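Local coordinates for PROBABLE CHAIN-FATTY-ACID-CoA LIGASE FADD13 (Mycobacterium tuberculosis, PDB 3T5C), which belongs to the AMP-binding enzyme family of the ANL clan and is represented here by its large N-terminal domain, at residues C69-A74 with T213-S218; V82-R87 with F95-S100; S102-Y107 with T127-I132; H170-V175 with K360-R365. All blocks are in the same frame, centred on the assembly; numbering follows the deposited sequence.

Contact 1. Residues C69-A74 with T213-S218; sequences CLFYGA and TTVIFS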
loop_
_atom_site.group_PDB
_atom_site.type_symbol
_atom_site.label_atom_id
_atom_site.label_comp_id
_atom_site.label_asym_id
_atom_site.label_seq_id
_atom_site.Cartn_x
_atom_site.Cartn_y
_atom_site.Cartn_z
ATOM N N CYS A 69 -9.579 4.344 7.080
ATOM C CA CYS A 69 -9.818 4.587 8.494
ATOM C C CYS A 69 -9.929 3.304 9.311
ATOM O O CYS A 69 -9.544 3.274 10.477
ATOM C CB CYS A 69 -11.062 5.459 8.656
ATOM S SG CYS A 69 -10.800 7.148 7.995
ATOM N N LEU A 70 -10.446 2.243 8.700
ATOM C CA LEU A 70 -10.550 0.973 9.403
ATOM C C LEU A 70 -9.158 0.490 9.772
ATOM O O LEU A 70 -8.940 0.055 10.896
ATOM C CB LEU A 70 -11.273 -0.073 8.546
ATOM C CG LEU A 70 -12.802 -0.024 8.652
ATOM C CD1 LEU A 70 -13.428 -0.897 7.580
ATOM C CD2 LEU A 70 -13.228 -0.478 10.041
ATOM N N PHE A 71 -8.202 0.598 8.851
ATOM C CA PHE A 71 -6.856 0.146 9.171
ATOM C C PHE A 71 -6.116 1.125 10.078
ATOM O O PHE A 71 -5.272 0.713 10.877
ATOM C CB PHE A 71 -6.077 -0.236 7.888
ATOM C CG PHE A 71 -5.186 0.834 7.328
ATOM C CD1 PHE A 71 -4.054 1.259 8.018
ATOM C CD2 PHE A 71 -5.438 1.359 6.061
ATOM C CE1 PHE A 71 -3.185 2.186 7.457
ATOM C CE2 PHE A 71 -4.576 2.288 5.485
ATOM C CZ PHE A 71 -3.444 2.705 6.183
ATOM N N TYR A 72 -6.439 2.416 9.990
ATOM C CA TYR A 72 -5.823 3.391 10.895
ATOM C C TYR A 72 -6.403 3.153 12.300
ATOM O O TYR A 72 -5.695 3.234 13.299
ATOM C CB TYR A 72 -6.123 4.830 10.455
ATOM C CG TYR A 72 -5.175 5.383 9.406
ATOM C CD1 TYR A 72 -3.806 5.463 9.651
ATOM C CD2 TYR A 72 -5.654 5.861 8.187
ATOM C CE1 TYR A 72 -2.934 6.008 8.712
ATOM C CE2 TYR A 72 -4.788 6.412 7.234
ATOM C CZ TYR A 72 -3.431 6.483 7.508
ATOM O OH TYR A 72 -2.568 7.033 6.585
ATOM N N GLY A 73 -7.698 2.856 12.366
ATOM C CA GLY A 73 -8.334 2.595 13.652
ATOM C C GLY A 73 -7.769 1.324 14.280
ATOM O O GLY A 73 -7.583 1.237 15.496
ATOM N N ALA A 74 -7.490 0.330 13.444
ATOM C CA ALA A 74 -6.918 -0.916 13.927
ATOM C C ALA A 74 -5.513 -0.600 14.436
ATOM O O ALA A 74 -5.044 -1.166 15.431
ATOM C CB ALA A 74 -6.863 -1.950 12.786
ATOM N N THR A 213 1.077 1.560 1.416
ATOM C CA THR A 213 2.192 2.398 1.843
ATOM C C THR A 213 2.020 3.839 1.355
ATOM O O THR A 213 2.431 4.787 2.028
ATOM C CB THR A 213 3.528 1.827 1.336
ATOM O OG1 THR A 213 3.713 0.519 1.885
ATOM C CG2 THR A 213 4.690 2.696 1.775
ATOM N N THR A 214 1.402 3.987 0.188
ATOM C CA THR A 214 1.155 5.299 -0.406
ATOM C C THR A 214 0.166 6.088 0.444
ATOM O O THR A 214 0.385 7.261 0.738
ATOM C CB THR A 214 0.606 5.146 -1.835
ATOM O OG1 THR A 214 1.632 4.582 -2.664
ATOM C CG2 THR A 214 0.160 6.496 -2.399
ATOM N N VAL A 215 -0.928 5.436 0.826
ATOM C CA VAL A 215 -1.935 6.061 1.673
ATOM C C VAL A 215 -1.253 6.542 2.948
ATOM O O VAL A 215 -1.518 7.641 3.438
ATOM C CB VAL A 215 -3.042 5.057 2.064
ATOM C CG1 VAL A 215 -3.910 5.644 3.175
ATOM C CG2 VAL A 215 -3.889 4.715 0.842
ATOM N N ILE A 216 -0.360 5.710 3.470
ATOM C CA ILE A 216 0.354 6.026 4.697
ATOM C C ILE A 216 1.398 7.142 4.599
ATOM O O ILE A 216 1.449 8.007 5.473
ATOM C CB ILE A 216 0.993 4.748 5.291
ATOM C CG1 ILE A 216 -0.120 3.805 5.764
ATOM C CG2 ILE A 216 1.918 5.097 6.447
ATOM C CD1 ILE A 216 0.380 2.474 6.281
ATOM N N PHE A 217 2.239 7.154 3.572
ATOM C CA PHE A 217 3.202 8.245 3.531
ATOM C C PHE A 217 2.501 9.542 3.130
ATOM O O PHE A 217 3.003 10.633 3.391
ATOM C CB PHE A 217 4.420 7.917 2.641
ATOM C CG PHE A 217 4.166 7.955 1.157
ATOM C CD1 PHE A 217 3.939 9.162 0.495
ATOM C CD2 PHE A 217 4.262 6.789 0.402
ATOM C CE1 PHE A 217 3.823 9.201 -0.894
ATOM C CE2 PHE A 217 4.146 6.817 -0.992
ATOM C CZ PHE A 217 3.930 8.018 -1.638
ATOM N N SER A 218 1.318 9.423 2.537
ATOM C CA SER A 218 0.564 10.606 2.165
ATOM C C SER A 218 0.190 11.355 3.446
ATOM O O SER A 218 0.350 12.576 3.527
ATOM C CB SER A 218 -0.691 10.227 1.383
ATOM O OG SER A 218 -0.359 9.853 0.061
HETATM O O HOH W 1 -3.784 8.720 4.539
#

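Contact 2. Residues V82-R87 with F95-S100; sequences VPINTR and FILSDS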
loop_
_atom_site.group_PDB
_atom_site.type_symbol
_atom_site.label_atom_id
_atom_site.label_comp_id
_atom_site.label_asym_id
_atom_site.label_seq_id
_atom_site.Cartn_x
_atom_site.Cartn_y
_atom_site.Cartn_z
ATOM N N VAL A 82 -6.007 -7.329 7.691
ATOM C CA VAL A 82 -5.677 -8.329 6.684
ATOM C C VAL A 82 -6.396 -7.901 5.401
ATOM O O VAL A 82 -7.522 -8.320 5.140
ATOM C CB VAL A 82 -6.160 -9.742 7.131
ATOM C CG1 VAL A 82 -5.902 -10.777 6.033
ATOM C CG2 VAL A 82 -5.431 -10.143 8.410
ATOM N N PRO A 83 -5.757 -7.032 4.593
ATOM C CA PRO A 83 -6.365 -6.557 3.343
ATOM C C PRO A 83 -6.443 -7.703 2.343
ATOM O O PRO A 83 -5.433 -8.335 2.041
ATOM C CB PRO A 83 -5.402 -5.465 2.871
ATOM C CG PRO A 83 -4.659 -5.068 4.109
ATOM C CD PRO A 83 -4.454 -6.385 4.810
ATOM N N ILE A 84 -7.633 -7.969 1.825
ATOM C CA ILE A 84 -7.788 -9.066 0.877
ATOM C C ILE A 84 -8.215 -8.616 -0.522
ATOM O O ILE A 84 -9.083 -7.754 -0.675
ATOM C CB ILE A 84 -8.809 -10.111 1.405
ATOM C CG1 ILE A 84 -8.365 -10.619 2.784
ATOM C CG2 ILE A 84 -8.928 -11.261 0.419
ATOM C CD1 ILE A 84 -9.350 -11.539 3.462
ATOM N N ASN A 85 -7.584 -9.215 -1.531
ATOM C CA ASN A 85 -7.863 -8.937 -2.934
ATOM C C ASN A 85 -9.321 -9.303 -3.222
ATOM O O ASN A 85 -9.707 -10.467 -3.144
ATOM C CB ASN A 85 -6.909 -9.762 -3.805
ATOM C CG ASN A 85 -7.172 -9.614 -5.297
ATOM O OD1 ASN A 85 -6.449 -10.184 -6.115
ATOM N ND2 ASN A 85 -8.200 -8.859 -5.658
ATOM N N THR A 86 -10.122 -8.294 -3.551
ATOM C CA THR A 86 -11.538 -8.479 -3.835
ATOM C C THR A 86 -11.817 -9.235 -5.128
ATOM O O THR A 86 -12.975 -9.469 -5.473
ATOM C CB THR A 86 -12.267 -7.124 -3.910
ATOM O OG1 THR A 86 -11.620 -6.287 -4.878
ATOM C CG2 THR A 86 -12.248 -6.432 -2.560
ATOM N N ARG A 87 -10.771 -9.605 -5.851
ATOM C CA ARG A 87 -10.959 -10.334 -7.100
ATOM C C ARG A 87 -10.699 -11.831 -6.949
ATOM O O ARG A 87 -10.764 -12.582 -7.926
ATOM C CB ARG A 87 -10.061 -9.755 -8.199
ATOM C CG ARG A 87 -10.607 -8.491 -8.849
ATOM C CD ARG A 87 -12.010 -8.725 -9.403
ATOM N NE ARG A 87 -12.099 -9.978 -10.154
ATOM C CZ ARG A 87 -13.215 -10.454 -10.702
ATOM N NH1 ARG A 87 -14.353 -9.782 -10.589
ATOM N NH2 ARG A 87 -13.196 -11.610 -11.358
ATOM N N PHE A 95 -9.281 -19.495 2.556
ATOM C CA PHE A 95 -7.969 -19.933 3.010
ATOM C C PHE A 95 -7.244 -18.792 3.740
ATOM O O PHE A 95 -6.545 -19.027 4.731
ATOM C CB PHE A 95 -7.116 -20.401 1.822
ATOM C CG PHE A 95 -5.696 -20.727 2.196
ATOM C CD1 PHE A 95 -5.393 -21.910 2.860
ATOM C CD2 PHE A 95 -4.673 -19.820 1.944
ATOM C CE1 PHE A 95 -4.094 -22.181 3.272
ATOM C CE2 PHE A 95 -3.366 -20.082 2.353
ATOM C CZ PHE A 95 -3.077 -21.265 3.020
ATOM N N ILE A 96 -7.401 -17.565 3.242
ATOM C CA ILE A 96 -6.751 -16.408 3.858
ATOM C C ILE A 96 -7.337 -16.157 5.242
ATOM O O ILE A 96 -6.607 -15.892 6.186
ATOM C CB ILE A 96 -6.932 -15.104 3.023
ATOM C CG1 ILE A 96 -6.335 -15.265 1.619
ATOM C CG2 ILE A 96 -6.276 -13.939 3.744
ATOM C CD1 ILE A 96 -4.889 -15.659 1.595
ATOM N N LEU A 97 -8.659 -16.245 5.350
ATOM C CA LEU A 97 -9.347 -16.034 6.623
ATOM C C LEU A 97 -8.944 -17.085 7.660
ATOM O O LEU A 97 -8.671 -16.751 8.811
ATOM C CB LEU A 97 -10.872 -16.057 6.416
ATOM C CG LEU A 97 -11.451 -14.959 5.510
ATOM C CD1 LEU A 97 -12.954 -15.137 5.339
ATOM C CD2 LEU A 97 -11.136 -13.597 6.116
ATOM N N SER A 98 -8.900 -18.351 7.252
ATOM C CA SER A 98 -8.530 -19.435 8.163
ATOM C C SER A 98 -7.050 -19.397 8.534
ATOM O O SER A 98 -6.687 -19.566 9.698
ATOM C CB SER A 98 -8.845 -20.797 7.533
ATOM O OG SER A 98 -10.230 -20.934 7.276
ATOM N N ASP A 99 -6.202 -19.179 7.537
ATOM C CA ASP A 99 -4.759 -19.136 7.744
ATOM C C ASP A 99 -4.306 -18.011 8.671
ATOM O O ASP A 99 -3.359 -18.173 9.437
ATOM C CB ASP A 99 -4.050 -18.998 6.392
ATOM C CG ASP A 99 -2.544 -19.025 6.524
ATOM O OD1 ASP A 99 -1.926 -17.945 6.642
ATOM O OD2 ASP A 99 -1.976 -20.137 6.515
ATOM N N SER A 100 -4.992 -16.875 8.598
ATOM C CA SER A 100 -4.655 -15.712 9.412
ATOM C C SER A 100 -5.405 -15.709 10.730
ATOM O O SER A 100 -5.047 -14.977 11.649
ATOM C CB SER A 100 -5.005 -14.425 8.666
ATOM O OG SER A 100 -6.408 -14.320 8.489
#

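Contact 3. Residues S102-Y107 with T127-I132; sequences SKVVIY and TVTDWI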
loop_
_atom_site.group_PDB
_atom_site.type_symbol
_atom_site.label_atom_id
_atom_site.label_comp_id
_atom_site.label_asym_id
_atom_site.label_seq_id
_atom_site.Cartn_x
_atom_site.Cartn_y
_atom_site.Cartn_z
ATOM N N SER A 102 -8.450 -14.619 11.172
ATOM C CA SER A 102 -9.211 -13.370 11.266
ATOM C C SER A 102 -10.440 -13.521 12.164
ATOM O O SER A 102 -11.236 -14.450 12.013
ATOM C CB SER A 102 -9.654 -12.899 9.872
ATOM O OG SER A 102 -8.535 -12.590 9.059
ATOM N N LYS A 103 -10.589 -12.586 13.090
ATOM C CA LYS A 103 -11.694 -12.610 14.026
ATOM C C LYS A 103 -12.928 -11.904 13.468
ATOM O O LYS A 103 -14.061 -12.324 13.720
ATOM C CB LYS A 103 -11.243 -11.963 15.338
ATOM C CG LYS A 103 -12.179 -12.164 16.503
ATOM C CD LYS A 103 -11.556 -11.640 17.798
ATOM C CE LYS A 103 -12.510 -11.814 18.973
ATOM N NZ LYS A 103 -13.885 -11.342 18.601
ATOM N N VAL A 104 -12.703 -10.832 12.711
ATOM C CA VAL A 104 -13.788 -10.067 12.114
ATOM C C VAL A 104 -13.481 -9.780 10.648
ATOM O O VAL A 104 -12.351 -9.431 10.300
ATOM C CB VAL A 104 -13.991 -8.729 12.846
ATOM C CG1 VAL A 104 -15.025 -7.882 12.114
ATOM C CG2 VAL A 104 -14.420 -8.984 14.275
ATOM N N VAL A 105 -14.497 -9.929 9.805
ATOM C CA VAL A 105 -14.375 -9.702 8.373
ATOM C C VAL A 105 -15.326 -8.600 7.896
ATOM O O VAL A 105 -16.543 -8.769 7.913
ATOM C CB VAL A 105 -14.674 -11.006 7.585
ATOM C CG1 VAL A 105 -14.650 -10.746 6.081
ATOM C CG2 VAL A 105 -13.645 -12.064 7.946
ATOM N N ILE A 106 -14.764 -7.470 7.471
ATOM C CA ILE A 106 -15.562 -6.348 6.970
ATOM C C ILE A 106 -15.524 -6.386 5.446
ATOM O O ILE A 106 -14.453 -6.269 4.849
ATOM C CB ILE A 106 -14.991 -5.002 7.480
ATOM C CG1 ILE A 106 -14.958 -5.017 9.010
ATOM C CG2 ILE A 106 -15.843 -3.843 6.980
ATOM C CD1 ILE A 106 -14.286 -3.838 9.611
ATOM N N TYR A 107 -16.682 -6.556 4.814
ATOM C CA TYR A 107 -16.726 -6.646 3.356
ATOM C C TYR A 107 -17.633 -5.631 2.670
ATOM O O TYR A 107 -18.575 -5.115 3.271
ATOM C CB TYR A 107 -17.125 -8.069 2.937
ATOM C CG TYR A 107 -18.507 -8.495 3.391
ATOM C CD1 TYR A 107 -19.584 -8.488 2.506
ATOM C CD2 TYR A 107 -18.738 -8.910 4.704
ATOM C CE1 TYR A 107 -20.853 -8.885 2.912
ATOM C CE2 TYR A 107 -20.003 -9.306 5.120
ATOM C CZ TYR A 107 -21.055 -9.294 4.217
ATOM O OH TYR A 107 -22.309 -9.704 4.605
ATOM N N THR A 127 -12.852 -19.031 13.003
ATOM C CA THR A 127 -12.325 -17.964 13.843
ATOM C C THR A 127 -13.147 -16.684 13.699
ATOM O O THR A 127 -13.123 -15.823 14.578
ATOM C CB THR A 127 -10.858 -17.636 13.496
ATOM O OG1 THR A 127 -10.742 -17.394 12.085
ATOM C CG2 THR A 127 -9.942 -18.781 13.903
ATOM N N VAL A 128 -13.880 -16.566 12.596
ATOM C CA VAL A 128 -14.687 -15.375 12.336
ATOM C C VAL A 128 -15.953 -15.283 13.185
ATOM O O VAL A 128 -16.913 -16.023 12.974
ATOM C CB VAL A 128 -15.085 -15.295 10.846
ATOM C CG1 VAL A 128 -15.971 -14.082 10.602
ATOM C CG2 VAL A 128 -13.837 -15.222 9.986
ATOM N N THR A 129 -15.952 -14.362 14.142
ATOM C CA THR A 129 -17.103 -14.174 15.009
ATOM C C THR A 129 -18.127 -13.249 14.360
ATOM O O THR A 129 -19.322 -13.370 14.621
ATOM C CB THR A 129 -16.696 -13.569 16.375
ATOM O OG1 THR A 129 -16.308 -12.200 16.209
ATOM C CG2 THR A 129 -15.535 -14.340 16.968
ATOM N N ASP A 130 -17.662 -12.341 13.502
ATOM C CA ASP A 130 -18.553 -11.388 12.844
ATOM C C ASP A 130 -18.281 -11.118 11.366
ATOM O O ASP A 130 -17.135 -11.001 10.939
ATOM C CB ASP A 130 -18.520 -10.051 13.597
ATOM C CG ASP A 130 -19.214 -10.119 14.951
ATOM O OD1 ASP A 130 -20.464 -10.140 14.979
ATOM O OD2 ASP A 130 -18.510 -10.159 15.984
ATOM N N TRP A 131 -19.358 -11.005 10.594
ATOM C CA TRP A 131 -19.271 -10.696 9.170
ATOM C C TRP A 131 -20.033 -9.379 8.992
ATOM O O TRP A 131 -21.267 -9.370 8.959
ATOM C CB TRP A 131 -19.924 -11.789 8.315
ATOM C CG TRP A 131 -19.430 -13.177 8.588
ATOM C CD1 TRP A 131 -19.878 -14.033 9.557
ATOM C CD2 TRP A 131 -18.405 -13.880 7.876
ATOM N NE1 TRP A 131 -19.199 -15.227 9.488
ATOM C CE2 TRP A 131 -18.288 -15.160 8.466
ATOM C CE3 TRP A 131 -17.572 -13.552 6.801
ATOM C CZ2 TRP A 131 -17.372 -16.113 8.013
ATOM C CZ3 TRP A 131 -16.658 -14.500 6.349
ATOM C CH2 TRP A 131 -16.567 -15.766 6.955
ATOM N N ILE A 132 -19.294 -8.278 8.874
ATOM C CA ILE A 132 -19.889 -6.945 8.740
ATOM C C ILE A 132 -19.936 -6.381 7.312
ATOM O O ILE A 132 -18.897 -6.104 6.709
ATOM C CB ILE A 132 -19.130 -5.928 9.628
ATOM C CG1 ILE A 132 -18.948 -6.505 11.035
ATOM C CG2 ILE A 132 -19.880 -4.598 9.673
ATOM C CD1 ILE A 132 -20.243 -6.880 11.732
HETATM O O HOH W 2 -23.154 -9.758 7.208
#

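Contact 4. Residues H170-V175 with K360-R365; sequences HPKGVV and KEYWNR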
loop_
_atom_site.group_PDB
_atom_site.type_symbol
_atom_site.label_atom_id
_atom_site.label_comp_id
_atom_site.label_asym_id
_atom_site.label_seq_id
_atom_site.Cartn_x
_atom_site.Cartn_y
_atom_site.Cartn_z
ATOM N N HIS A 170 0.097 -22.562 -1.880
ATOM C CA HIS A 170 -0.735 -21.623 -1.130
ATOM C C HIS A 170 -0.031 -20.291 -0.896
ATOM O O HIS A 170 1.190 -20.185 -1.038
ATOM C CB HIS A 170 -1.131 -22.221 0.224
ATOM C CG HIS A 170 -2.329 -23.118 0.169
ATOM N ND1 HIS A 170 -3.552 -22.695 -0.305
ATOM C CD2 HIS A 170 -2.500 -24.403 0.559
ATOM C CE1 HIS A 170 -4.427 -23.680 -0.203
ATOM N NE2 HIS A 170 -3.813 -24.728 0.319
ATOM N N PRO A 171 -0.803 -19.249 -0.545
ATOM C CA PRO A 171 -0.252 -17.917 -0.287
ATOM C C PRO A 171 0.373 -17.849 1.097
ATOM O O PRO A 171 -0.080 -18.534 2.016
ATOM C CB PRO A 171 -1.479 -17.003 -0.380
ATOM C CG PRO A 171 -2.449 -17.782 -1.219
ATOM C CD PRO A 171 -2.266 -19.176 -0.694
ATOM N N LYS A 172 1.422 -17.044 1.241
ATOM C CA LYS A 172 2.057 -16.853 2.544
ATOM C C LYS A 172 1.577 -15.486 3.031
ATOM O O LYS A 172 1.323 -14.591 2.222
ATOM C CB LYS A 172 3.582 -16.798 2.449
ATOM C CG LYS A 172 4.277 -17.994 1.842
ATOM C CD LYS A 172 5.775 -17.842 2.047
ATOM C CE LYS A 172 6.564 -18.673 1.062
ATOM N NZ LYS A 172 6.308 -18.203 -0.329
ATOM N N GLY A 173 1.453 -15.326 4.344
ATOM C CA GLY A 173 1.021 -14.049 4.878
ATOM C C GLY A 173 2.237 -13.240 5.279
ATOM O O GLY A 173 3.010 -13.680 6.131
ATOM N N VAL A 174 2.428 -12.075 4.662
ATOM C CA VAL A 174 3.570 -11.219 4.995
ATOM C C VAL A 174 3.185 -10.321 6.174
ATOM O O VAL A 174 2.288 -9.479 6.059
ATOM C CB VAL A 174 3.987 -10.336 3.782
ATOM C CG1 VAL A 174 5.120 -9.385 4.176
ATOM C CG2 VAL A 174 4.409 -11.224 2.624
ATOM N N VAL A 175 3.858 -10.491 7.305
ATOM C CA VAL A 175 3.510 -9.678 8.462
ATOM C C VAL A 175 4.392 -8.449 8.598
ATOM O O VAL A 175 5.614 -8.542 8.649
ATOM C CB VAL A 175 3.545 -10.481 9.814
ATOM C CG1 VAL A 175 2.948 -11.871 9.628
ATOM C CG2 VAL A 175 4.947 -10.567 10.349
ATOM N N LYS A 360 8.501 -8.785 9.319
ATOM C CA LYS A 360 9.033 -9.373 10.534
ATOM C C LYS A 360 9.144 -10.886 10.315
ATOM O O LYS A 360 10.117 -11.505 10.724
ATOM C CB LYS A 360 8.121 -9.088 11.733
ATOM C CG LYS A 360 8.479 -9.925 12.959
ATOM C CD LYS A 360 7.964 -9.315 14.256
ATOM C CE LYS A 360 6.461 -9.229 14.272
ATOM N NZ LYS A 360 5.961 -8.700 15.568
ATOM N N GLU A 361 8.156 -11.459 9.632
ATOM C CA GLU A 361 8.112 -12.899 9.388
ATOM C C GLU A 361 6.918 -13.227 8.497
ATOM O O GLU A 361 6.062 -12.373 8.251
ATOM C CB GLU A 361 7.899 -13.610 10.725
ATOM C CG GLU A 361 6.599 -13.113 11.388
ATOM C CD GLU A 361 6.336 -13.682 12.767
ATOM O OE1 GLU A 361 7.281 -13.731 13.586
ATOM O OE2 GLU A 361 5.170 -14.060 13.034
ATOM N N TYR A 362 6.857 -14.465 8.012
ATOM C CA TYR A 362 5.693 -14.895 7.246
ATOM C C TYR A 362 4.793 -15.432 8.360
ATOM O O TYR A 362 5.286 -15.985 9.338
ATOM C CB TYR A 362 6.040 -16.022 6.268
ATOM C CG TYR A 362 6.842 -15.576 5.067
ATOM C CD1 TYR A 362 6.269 -14.785 4.077
ATOM C CD2 TYR A 362 8.183 -15.936 4.934
ATOM C CE1 TYR A 362 7.020 -14.358 2.976
ATOM C CE2 TYR A 362 8.937 -15.522 3.844
ATOM C CZ TYR A 362 8.352 -14.733 2.872
ATOM O OH TYR A 362 9.103 -14.323 1.800
ATOM N N TRP A 363 3.487 -15.273 8.225
ATOM C CA TRP A 363 2.576 -15.732 9.262
ATOM C C TRP A 363 2.482 -17.252 9.384
ATOM O O TRP A 363 2.086 -17.941 8.440
ATOM C CB TRP A 363 1.188 -15.138 9.022
ATOM C CG TRP A 363 0.179 -15.473 10.085
ATOM C CD1 TRP A 363 -0.794 -16.437 10.029
ATOM C CD2 TRP A 363 0.052 -14.850 11.368
ATOM N NE1 TRP A 363 -1.514 -16.450 11.200
ATOM C CE2 TRP A 363 -1.017 -15.488 12.039
ATOM C CE3 TRP A 363 0.739 -13.815 12.019
ATOM C CZ2 TRP A 363 -1.417 -15.120 13.329
ATOM C CZ3 TRP A 363 0.340 -13.452 13.298
ATOM C CH2 TRP A 363 -0.729 -14.103 13.940
ATOM N N ASN A 364 2.870 -17.767 10.549
ATOM C CA ASN A 364 2.804 -19.199 10.827
ATOM C C ASN A 364 3.479 -20.049 9.742
ATOM O O ASN A 364 2.902 -21.022 9.256
ATOM C CB ASN A 364 1.328 -19.581 10.986
ATOM C CG ASN A 364 1.128 -21.020 11.419
ATOM O OD1 ASN A 364 1.903 -21.559 12.202
ATOM N ND2 ASN A 364 0.068 -21.642 10.920
ATOM N N ARG A 365 4.704 -19.663 9.382
ATOM C CA ARG A 365 5.522 -20.330 8.358
ATOM C C ARG A 365 6.969 -20.259 8.824
ATOM O O ARG A 365 7.800 -19.637 8.168
ATOM C CB ARG A 365 5.417 -19.582 7.027
ATOM C CG ARG A 365 4.715 -20.310 5.913
ATOM C CD ARG A 365 3.316 -20.650 6.301
ATOM N NE ARG A 365 2.405 -20.623 5.165
ATOM C CZ ARG A 365 1.085 -20.640 5.300
ATOM N NH1 ARG A 365 0.555 -20.690 6.517
ATOM N NH2 ARG A 365 0.298 -20.577 4.237
HETATM O O HOH W 3 0.522 -17.287 6.184
#

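Contact 1. Residues C69-A74 with T213-S218
Phe71 and Tyr72 of helix 65-77 reach over to Val215 and Ile216 of helix 209-221, bridging two helices that do not pack backbone against backbone. The Phe71 side chain sets out directly toward the partner helix. Its CB, CG, CD1 and CD2 stay too far from residues 213-218 to touch them; contact begins at CE1, CE2 and CZ. There CE2 comes within 4.1 Å of Val215 CG1, CE1 lies 3.8 Å from Ile216 CD1, and CZ presses to 3.5 Å from Ile216 CG1. Because Val215 CG1 and Ile216 CG1 lie close to the ring plane, Phe71 meets them with its edge. One cause of its unusual first torsion, 96°, may be the neighbouring ring: Phe71 CE1 sits 3.9 Å above the plane of Tyr72, over its centre.

The helix axes stay 12.0 Å apart and cross at -70°, a separation that long, flat aromatic residues can span. Each helix links strands of a different sheet: helix 65-77 connects strands of the small parallel sheet, helix 209-221 connects strands of the large mixed one. This is consistent with a place in the helical layer between the sheets, as in the layered N-terminal domains of the ANL clan.

Tyrosine adds a polar tip. A water bonds to Tyr72 OH at 2.9 Å and donates to Val215 O at 2.7 Å, linking the hydroxyl to a helix carbonyl. Ile4 of helix 4-14 touches both Tyr72 and Ile216, while Phe71 also meets the ring of Phe160.

Contact 2. Residues V82-R87 with F95-S100
Val82 and Ile84 both pack on Ile96, and Ile84 also on Leu97, within a beta-alpha-beta crossover in which strand 80-83 leads through helix 90-100 to strand 104-107 of the same parallel sheet, stepping past strand 56-60. Branched side chains suit the place, since they offer methyls in two directions from a short stem.

Ile96 is the hub. Its CG2, set opposite the backbone N, faces the strand and lies 3.9 Å from Val82 CG1 as well as 3.9 Å from Ile84 CD1, while its longer branch turns back at chi2, -56°. Ile84 starts with much the same first torsion but differs at chi2, which is extended (174°) and carries CD1 between Ile96 CG2 and Leu97 CD2. Leu97, starting out to the side of the strand, swings its CD2 to 3.8 Å from Ile84 CD1, the two side chains meeting at about a right angle.

Strand 56-60 also takes part: Ala58 touches both Ile84 and Leu97. Near the end of the helix Ser100, beside Val82 CG2, keeps its hydroxyl satisfied despite burial: OG bonds to Ser102 OG and donates to Ile96 O at 2.8 Å, while Ser100 N approaches Ile96 O from the opposite face of the carbonyl.

Contact 3. Residues S102-Y107 with T127-I132
Val105 and Trp131 pair side by side in neighbouring parallel strands, flanked by the pairs Val104 with Asp130 and Ile106 with Ile132. The backbone ladder gives this register: Val105 N donates to Asp130 O at 3.1 Å, Val105 O receives Ile132 N at 3.0 Å, and Ile132 O receives Tyr107 N at 2.9 Å. Ahead of the regular strands, Thr129 N bonds to Lys103 O.

Side-chain polar bonds gather at the entry. Thr127 OG1 donates to Ser102 O at 3.0 Å from above the carbonyl plane; placing the hydroxyl between the backbone N and carbonyl carbon, chi1 52°, turns it to this acceptor. Thr129 OG1 donates to Asp130 OD2, and the Lys103 side chain crosses Thr129 at a slant, CG near CG2 and NZ near OG1. At the other end one water bridges Tyr107 OH and Trp131 O.

Apolar packing is richest on the Val105–Trp131 face. Val105 CB lies 3.9 Å from Trp131 CE3, and its CG2 is 3.8 Å from Val128 CG2; Val128 CG1 in turn lies over the centre of the Trp131 ring. Tyr107 CE2 touches Trp131 CB at 4.0 Å. Beta-branched valines suit the extended chain, and the indole packs with Val105 against Ile115 and Leu97. The topology is a beta-alpha-beta crossover, strand 104-107, helix 112-118, strand 130-132, whose last strand forms one edge of the four-stranded parallel sheet.

Contact 4. Residues H170-V175 with K360-R365
Lys172 lays its aliphatic chain over one face of the Tyr362 ring: CD stands 3.8 Å from the ring centroid, 14° off the normal, a CH-pi contact. Val174, on the same side of the strand pair, adds CG2 at 4.1 Å from Tyr362 CE1. Beside them Trp363 N donates to Gly173 O at 2.7 Å, in the carbonyl plane. With no side chain, Gly173 lets Trp363 CB pass close by. Farther along, Val175 N bonds to Glu361 O and Lys360 N to Val175 O, each at 3.0 Å. Trp363 holds CG anti to its backbone N (chi1 -176°), so CB and the ring edge both meet Val175 CG1.

A water takes the N-H of Gly173 at 2.8 Å and donates to Trp363 O, above one face of the Arg365 guanidinium.

Outer partners fix these groups: Tyr362 OH bonds to Glu305, and Arg365 forms a salt bridge with Asp99. Residues 170-173 belong to the end of the glycine- and threonine-rich signature sequence of the family. The short, weakly bonded strand 361-362 pairs antiparallel with strand 172-177, which strand 158-164 borders on its other side, while helix 366-372 packs on Lys172 and Tyr362 and helix 90-100 on Pro171, Trp363 and Arg365.

In the fold
Contacts 1 and 2 are wholly buried and rest mainly on hydrocarbon packing, contact 1 with one bridging water; contacts 3 and 4 are partly buried, join strands, and add backbone bonds and polar side chains at their margins. Contacts 2 and 3 serve the same parallel sheet: helix 90-100 runs into strand 104-107, and Leu97 packs on both Val105 and Trp131. Contact 1 reaches this sheet where Leu70 touches Ile106, and its other helix links strands of the mixed sheet. Helix 90-100 meets the parallel sheet through Ile96 and Leu97, while a salt bridge and the stack of Phe95 on His170 tie it to contact 4.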